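Local coordinates for rhodopsin (Todarodes pacificus, PDB 2Z73), which detects dim light for vision through bound retinal, whose 11-cis to all-trans isomerisation triggers G-protein signalling to phospholipase C, at residues L58-S64 and H319-A325; R247-G252 and D349-E353. One frame throughout, in Å; residues are numbered along the deposited sequence.

Contact 1: residues L58-S64 and H319-A325; sequences LFTKTKS and HPKFREA. With PLM (palmitic acid), chain E; BOG (octyl beta-D-glucopyranoside), chain C.
Phe59 and Phe322 touch across this contact, CE1 of Phe59 lying 3.4 Å from CD1 of Phe322. Their planes meet obliquely, at 34°. With CZ leading, Phe59 also turns its edge to the face of the His319 ring, planes at 81°, which completes an aromatic cluster. Leu58 crosses the Phe322 side chain at about a right angle and sets CD2 3.7 Å from its CE1, while CG of Leu58 packs 3.9 Å from CB of Ala325. Phe322 holds CG anti to its backbone N (chi1 -180°), which lays its ring against both Leu58 and Phe59; it is the phenylalanine of the NPxxY(x)5,6F motif of rhodopsin-like receptors, on helix 320-329, the cytoplasmic helix 8. At the start of that helix His319 is the N-cap, its ND1 accepting from Phe322 N at 3.1 Å, so one imidazole caps the helix and receives Phe59. On the polar side Lys321, extended beyond CG, sends NZ to a weak hydrogen bond with Ser64 O (3.3 Å) and another weak one with O3 of the octyl glucoside (3.1 Å); Glu351 and Asp347 add weak ion pairs. Replacing Lys321 by alanine is likely to deprive Ser64 O and the glucoside O3 of their shared donor and to leave the two carboxylates without this cation. Further out, Thr62 OG1 donates to Leu58 O (2.9 Å), which Thr62 N reaches from the opposite face, where helix 31-61 ends. Phe59 also touches Asn70, Ile73 and Ile74 of helix 70-87.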
loop_
_atom_site.group_PDB
_atom_site.type_symbol
_atom_site.label_atom_id
_atom_site.label_comp_id
_atom_site.label_asym_id
_atom_site.label_seq_id
_atom_site.Cartn_x
_atom_site.Cartn_y
_atom_site.Cartn_z
ATOM N N LEU A 58 12.914 -3.020 11.962
ATOM C CA LEU A 58 12.607 -2.265 13.174
ATOM C C LEU A 58 11.321 -2.702 13.893
ATOM O O LEU A 58 11.321 -2.867 15.113
ATOM C CB LEU A 58 12.537 -0.768 12.852
ATOM C CG LEU A 58 13.744 0.088 13.255
ATOM C CD1 LEU A 58 15.035 -0.701 13.131
ATOM C CD2 LEU A 58 13.793 1.339 12.392
ATOM N N PHE A 59 10.233 -2.901 13.153
ATOM C CA PHE A 59 8.987 -3.300 13.801
ATOM C C PHE A 59 8.999 -4.696 14.424
ATOM O O PHE A 59 8.404 -4.900 15.478
ATOM C CB PHE A 59 7.794 -3.153 12.841
ATOM C CG PHE A 59 7.129 -1.793 12.899
ATOM C CD1 PHE A 59 7.691 -0.691 12.257
ATOM C CD2 PHE A 59 5.948 -1.615 13.613
ATOM C CE1 PHE A 59 7.081 0.569 12.328
ATOM C CE2 PHE A 59 5.335 -0.363 13.691
ATOM C CZ PHE A 59 5.900 0.731 13.048
ATOM N N THR A 60 9.670 -5.656 13.795
ATOM C CA THR A 60 9.719 -6.994 14.380
ATOM C C THR A 60 10.725 -7.093 15.529
ATOM O O THR A 60 10.631 -7.999 16.351
ATOM C CB THR A 60 10.110 -8.084 13.351
ATOM O OG1 THR A 60 11.247 -7.652 12.604
ATOM C CG2 THR A 60 8.965 -8.386 12.414
ATOM N N LYS A 61 11.663 -6.154 15.606
ATOM C CA LYS A 61 12.677 -6.223 16.640
ATOM C C LYS A 61 12.644 -5.200 17.773
ATOM O O LYS A 61 13.386 -5.337 18.748
ATOM C CB LYS A 61 14.058 -6.217 15.984
ATOM C CG LYS A 61 14.287 -7.440 15.101
ATOM C CD LYS A 61 14.100 -8.725 15.904
ATOM C CE LYS A 61 14.098 -9.951 15.008
ATOM N NZ LYS A 61 13.885 -11.211 15.781
ATOM N N THR A 62 11.797 -4.182 17.663
ATOM C CA THR A 62 11.718 -3.188 18.718
ATOM C C THR A 62 10.614 -3.570 19.692
ATOM O O THR A 62 9.545 -4.017 19.271
ATOM C CB THR A 62 11.437 -1.794 18.158
ATOM O OG1 THR A 62 12.507 -1.408 17.284
ATOM C CG2 THR A 62 11.323 -0.793 19.278
ATOM N N LYS A 63 10.873 -3.400 20.989
ATOM C CA LYS A 63 9.910 -3.753 22.028
ATOM C C LYS A 63 8.714 -2.813 22.090
ATOM O O LYS A 63 7.584 -3.247 22.328
ATOM C CB LYS A 63 10.596 -3.788 23.399
ATOM C CG LYS A 63 9.675 -4.247 24.534
ATOM C CD LYS A 63 10.377 -4.302 25.890
ATOM C CE LYS A 63 10.767 -2.920 26.385
ATOM N NZ LYS A 63 11.391 -2.970 27.742
ATOM N N SER A 64 8.955 -1.525 21.882
ATOM C CA SER A 64 7.882 -0.546 21.930
ATOM C C SER A 64 6.913 -0.695 20.766
ATOM O O SER A 64 5.802 -0.162 20.808
ATOM C CB SER A 64 8.464 0.867 21.946
ATOM O OG SER A 64 9.338 1.079 20.856
ATOM N N HIS A 319 5.748 9.155 12.359
ATOM C CA HIS A 319 5.553 8.105 13.349
ATOM C C HIS A 319 6.593 8.209 14.465
ATOM O O HIS A 319 7.749 7.837 14.277
ATOM C CB HIS A 319 5.635 6.741 12.671
ATOM C CG HIS A 319 5.034 5.642 13.476
ATOM N ND1 HIS A 319 5.505 5.295 14.724
ATOM C CD2 HIS A 319 3.983 4.828 13.228
ATOM C CE1 HIS A 319 4.768 4.314 15.214
ATOM N NE2 HIS A 319 3.837 4.013 14.326
ATOM N N PRO A 320 6.182 8.703 15.650
ATOM C CA PRO A 320 7.056 8.876 16.818
ATOM C C PRO A 320 7.859 7.653 17.265
ATOM O O PRO A 320 9.089 7.671 17.203
ATOM C CB PRO A 320 6.096 9.376 17.897
ATOM C CG PRO A 320 4.806 8.741 17.520
ATOM C CD PRO A 320 4.776 8.939 16.020
ATOM N N LYS A 321 7.190 6.597 17.715
ATOM C CA LYS A 321 7.925 5.415 18.151
ATOM C C LYS A 321 8.869 4.928 17.068
ATOM O O LYS A 321 10.021 4.608 17.342
ATOM C CB LYS A 321 6.970 4.282 18.547
ATOM C CG LYS A 321 6.434 4.400 19.968
ATOM C CD LYS A 321 5.494 3.254 20.309
ATOM C CE LYS A 321 4.966 3.386 21.727
ATOM N NZ LYS A 321 4.019 2.293 22.082
ATOM N N PHE A 322 8.384 4.894 15.831
ATOM C CA PHE A 322 9.197 4.441 14.709
ATOM C C PHE A 322 10.381 5.369 14.500
ATOM O O PHE A 322 11.503 4.919 14.265
ATOM C CB PHE A 322 8.360 4.387 13.436
ATOM C CG PHE A 322 9.120 3.922 12.230
ATOM C CD1 PHE A 322 9.717 2.668 12.207
ATOM C CD2 PHE A 322 9.229 4.733 11.110
ATOM C CE1 PHE A 322 10.406 2.230 11.086
ATOM C CE2 PHE A 322 9.915 4.304 9.982
ATOM C CZ PHE A 322 10.505 3.049 9.969
ATOM N N ARG A 323 10.132 6.668 14.582
ATOM C CA ARG A 323 11.199 7.642 14.409
ATOM C C ARG A 323 12.216 7.497 15.528
ATOM O O ARG A 323 13.410 7.752 15.343
ATOM C CB ARG A 323 10.625 9.066 14.412
ATOM C CG ARG A 323 10.019 9.492 13.085
ATOM C CD ARG A 323 9.236 10.780 13.229
ATOM N NE ARG A 323 10.017 11.874 13.808
ATOM C CZ ARG A 323 10.956 12.565 13.167
ATOM N NH1 ARG A 323 11.251 12.291 11.900
ATOM N NH2 ARG A 323 11.595 13.542 13.792
ATOM N N GLU A 324 11.737 7.083 16.692
ATOM C CA GLU A 324 12.605 6.897 17.848
ATOM C C GLU A 324 13.598 5.806 17.456
ATOM O O GLU A 324 14.806 6.028 17.379
ATOM C CB GLU A 324 11.757 6.449 19.043
ATOM C CG GLU A 324 12.288 6.815 20.414
ATOM C CD GLU A 324 11.554 6.073 21.519
ATOM O OE1 GLU A 324 11.705 6.448 22.701
ATOM O OE2 GLU A 324 10.829 5.101 21.197
ATOM N N ALA A 325 13.060 4.626 17.182
ATOM C CA ALA A 325 13.855 3.473 16.786
ATOM C C ALA A 325 14.890 3.803 15.713
ATOM O O ALA A 325 16.041 3.386 15.804
ATOM C CB ALA A 325 12.923 2.353 16.297
HETATM C C1 PLM E . 13.607 -12.729 12.459
HETATM O O2 PLM E . 14.819 -12.828 12.605
HETATM C C2 PLM E . 13.035 -11.452 11.838
HETATM C C3 PLM E . 12.273 -11.690 10.527
HETATM C C4 PLM E . 12.880 -10.867 9.396
HETATM C C5 PLM E . 11.995 -10.859 8.182
HETATM C C6 PLM E . 12.641 -10.041 7.091
HETATM C C7 PLM E . 12.085 -10.432 5.739
HETATM C C8 PLM E . 12.724 -9.629 4.595
HETATM C C9 PLM E . 11.883 -9.682 3.317
HETATM C CA PLM E . 12.309 -10.793 2.385
HETATM C CB PLM E . 11.146 -11.233 1.520
HETATM C CC PLM E . 11.618 -12.034 0.322
HETATM C CD PLM E . 10.444 -12.472 -0.530
HETATM C CE PLM E . 10.724 -12.208 -1.990
HETATM C CF PLM E . 10.743 -13.480 -2.819
HETATM C CG PLM E . 11.026 -13.184 -4.288
HETATM C C1 BOG C . -0.452 1.158 19.760
HETATM O O1 BOG C . -1.166 1.397 18.624
HETATM C C2 BOG C . 0.038 2.548 20.079
HETATM O O2 BOG C . 0.891 3.125 19.017
HETATM C C3 BOG C . 0.787 2.303 21.309
HETATM O O3 BOG C . 1.228 3.575 21.622
HETATM C C4 BOG C . -0.164 1.673 22.407
HETATM O O4 BOG C . 0.541 1.440 23.586
HETATM C C5 BOG C . -0.626 0.327 22.041
HETATM O O5 BOG C . -1.341 0.583 20.838
HETATM C C6 BOG C . -1.592 -0.303 23.131
HETATM O O6 BOG C . -2.014 -1.700 22.685
HETATM C "C1'" BOG C . -0.807 0.274 17.870
HETATM C "C2'" BOG C . -1.803 0.318 16.823
HETATM C "C3'" BOG C . -0.957 0.346 15.596
HETATM C "C4'" BOG C . -1.722 1.215 14.771
HETATM C "C5'" BOG C . -1.139 1.023 13.420
HETATM C "C6'" BOG C . -1.408 2.293 12.822
HETATM C "C7'" BOG C . -0.764 2.133 11.506
HETATM C "C8'" BOG C . -0.446 3.487 11.184
#

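Contact 2: residues R247-G252 and D349-E353; sequences RKAQAG and DAETE. With BOG (octyl beta-D-glucopyranoside), chain C.
Lys248 of helix 246-286 reaches Ala350 and Thr352 at the end of helix 345-351, and its ammonium group carries the hydrogen bonding. NZ donates to Ala350 O at 3.0 Å, coming in from above the carbonyl plane (61° out of it), and makes a weaker bond to Thr352 O at 3.1 Å. A bend at the last torsion (chi4 71°) swings NZ onto these two oxygens; before it the chain runs extended, with CG passing 3.2 Å from Asp349 O. A positive charge at this C-terminal end of a helix is likely to be favoured by the helix dipole.

Charge pairing is looser. OE1 of Glu353 stands 3.8 Å from Lys248 NZ, a long salt bridge, and Asp349 OD2 is equally far from Arg247 NH1. In the latter the oxygen lies well out of the guanidinium plane, so charge alone links the groups.

The apolar part is small: CB of Ala251 faces CB of Ala350 at 4.3 Å, and CB of Ala350 rests 3.5 Å from CA of Gly252. The backbones come close here, Gly252 CA to Ala350 CA 4.4 Å.

The contact lays helix 345-351, in the cytoplasmic tail, against the cytoplasmic extension of transmembrane helix 6, at the protein surface.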
loop_
_atom_site.group_PDB
_atom_site.type_symbol
_atom_site.label_atom_id
_atom_site.label_comp_id
_atom_site.label_asym_id
_atom_site.label_seq_id
_atom_site.Cartn_x
_atom_site.Cartn_y
_atom_site.Cartn_z
ATOM N N ARG A 247 -5.556 13.097 32.284
ATOM C CA ARG A 247 -4.588 13.475 31.262
ATOM C C ARG A 247 -4.080 12.224 30.563
ATOM O O ARG A 247 -3.952 12.188 29.339
ATOM C CB ARG A 247 -3.417 14.211 31.904
ATOM C CG ARG A 247 -3.780 15.537 32.554
ATOM C CD ARG A 247 -2.628 16.019 33.414
ATOM N NE ARG A 247 -1.362 15.952 32.687
ATOM C CZ ARG A 247 -0.168 15.941 33.269
ATOM N NH1 ARG A 247 0.931 15.877 32.529
ATOM N NH2 ARG A 247 -0.074 15.984 34.592
ATOM N N LYS A 248 -3.782 11.198 31.354
ATOM C CA LYS A 248 -3.307 9.931 30.813
ATOM C C LYS A 248 -4.213 9.532 29.654
ATOM O O LYS A 248 -3.793 9.501 28.495
ATOM C CB LYS A 248 -3.340 8.853 31.899
ATOM C CG LYS A 248 -3.055 7.430 31.415
ATOM C CD LYS A 248 -3.296 6.420 32.537
ATOM C CE LYS A 248 -3.186 4.976 32.057
ATOM N NZ LYS A 248 -1.794 4.571 31.733
ATOM N N ALA A 249 -5.468 9.244 29.977
ATOM C CA ALA A 249 -6.453 8.841 28.984
ATOM C C ALA A 249 -6.435 9.746 27.762
ATOM O O ALA A 249 -6.516 9.268 26.631
ATOM C CB ALA A 249 -7.841 8.832 29.602
ATOM N N GLN A 250 -6.324 11.051 27.983
ATOM C CA GLN A 250 -6.316 11.996 26.875
ATOM C C GLN A 250 -5.116 11.766 25.965
ATOM O O GLN A 250 -5.255 11.744 24.740
ATOM C CB GLN A 250 -6.305 13.436 27.392
ATOM C CG GLN A 250 -6.740 14.468 26.358
ATOM C CD GLN A 250 -8.230 14.406 26.048
ATOM O OE1 GLN A 250 -8.759 13.355 25.670
ATOM N NE2 GLN A 250 -8.915 15.535 26.205
ATOM N N ALA A 251 -3.937 11.591 26.555
ATOM C CA ALA A 251 -2.725 11.360 25.771
ATOM C C ALA A 251 -2.907 10.134 24.878
ATOM O O ALA A 251 -2.546 10.142 23.703
ATOM C CB ALA A 251 -1.535 11.152 26.696
ATOM N N GLY A 252 -3.474 9.082 25.452
ATOM C CA GLY A 252 -3.691 7.868 24.699
ATOM C C GLY A 252 -4.494 8.126 23.445
ATOM O O GLY A 252 -4.135 7.653 22.369
ATOM N N ASP A 349 2.831 9.112 28.892
ATOM C CA ASP A 349 1.687 9.299 29.778
ATOM C C ASP A 349 0.599 8.266 29.531
ATOM O O ASP A 349 0.018 7.724 30.473
ATOM C CB ASP A 349 1.100 10.700 29.595
ATOM C CG ASP A 349 2.072 11.797 29.987
ATOM O OD1 ASP A 349 3.169 11.868 29.396
ATOM O OD2 ASP A 349 1.734 12.591 30.890
ATOM N N ALA A 350 0.321 7.998 28.262
ATOM C CA ALA A 350 -0.708 7.036 27.894
ATOM C C ALA A 350 -0.460 5.659 28.497
ATOM O O ALA A 350 -1.401 4.902 28.736
ATOM C CB ALA A 350 -0.794 6.927 26.375
ATOM N N GLU A 351 0.801 5.336 28.755
ATOM C CA GLU A 351 1.139 4.032 29.305
ATOM C C GLU A 351 1.555 4.050 30.771
ATOM O O GLU A 351 1.438 3.036 31.462
ATOM C CB GLU A 351 2.224 3.383 28.442
ATOM C CG GLU A 351 1.756 3.126 27.013
ATOM C CD GLU A 351 2.877 2.727 26.078
ATOM O OE1 GLU A 351 3.560 1.724 26.365
ATOM O OE2 GLU A 351 3.070 3.416 25.051
ATOM N N THR A 352 2.038 5.192 31.251
ATOM C CA THR A 352 2.434 5.299 32.651
ATOM C C THR A 352 1.192 5.073 33.508
ATOM O O THR A 352 0.306 5.924 33.565
ATOM C CB THR A 352 3.028 6.687 32.974
ATOM O OG1 THR A 352 2.186 7.711 32.434
ATOM C CG2 THR A 352 4.426 6.815 32.392
ATOM N N GLU A 353 1.133 3.919 34.164
ATOM C CA GLU A 353 -0.014 3.567 34.994
ATOM C C GLU A 353 -0.064 4.324 36.321
ATOM O O GLU A 353 0.956 4.803 36.820
ATOM C CB GLU A 353 -0.022 2.058 35.256
ATOM C CG GLU A 353 -1.351 1.531 35.766
ATOM C CD GLU A 353 -2.495 1.834 34.815
ATOM O OE1 GLU A 353 -2.454 1.351 33.662
ATOM O OE2 GLU A 353 -3.431 2.558 35.219
HETATM C C1 BOG C . -0.452 1.158 19.760
HETATM O O1 BOG C . -1.166 1.397 18.624
HETATM C C2 BOG C . 0.038 2.548 20.079
HETATM O O2 BOG C . 0.891 3.125 19.017
HETATM C C3 BOG C . 0.787 2.303 21.309
HETATM O O3 BOG C . 1.228 3.575 21.622
HETATM C C4 BOG C . -0.164 1.673 22.407
HETATM O O4 BOG C . 0.541 1.440 23.586
HETATM C C5 BOG C . -0.626 0.327 22.041
HETATM O O5 BOG C . -1.341 0.583 20.838
HETATM C C6 BOG C . -1.592 -0.303 23.131
HETATM O O6 BOG C . -2.014 -1.700 22.685
HETATM C "C1'" BOG C . -0.807 0.274 17.870
HETATM C "C2'" BOG C . -1.803 0.318 16.823
HETATM C "C3'" BOG C . -0.957 0.346 15.596
HETATM C "C4'" BOG C . -1.722 1.215 14.771
HETATM C "C5'" BOG C . -1.139 1.023 13.420
HETATM C "C6'" BOG C . -1.408 2.293 12.822
HETATM C "C7'" BOG C . -0.764 2.133 11.506
HETATM C "C8'" BOG C . -0.446 3.487 11.184
#

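Overall arrangement
Both contacts lie on the cytoplasmic side of the receptor, their centres 19 Å apart. Along the chain their segments alternate: 58-64, 247-252, 319-325, then 349-353. Contact 1 ties the end of transmembrane helix 1 to helix 320-329; contact 2 ties the extended helix 6 to helix 345-351, the next helix in the chain after 320-329. A weak salt bridge, Lys321 NZ to Glu351 OE2 at 3.3 Å, joins the two directly, and one octyl glucoside touches both. The C-terminal tail thus leaves helix 7, packs on helix 1 and then reaches helix 6, the helix that typically moves when receptors of this family are activated.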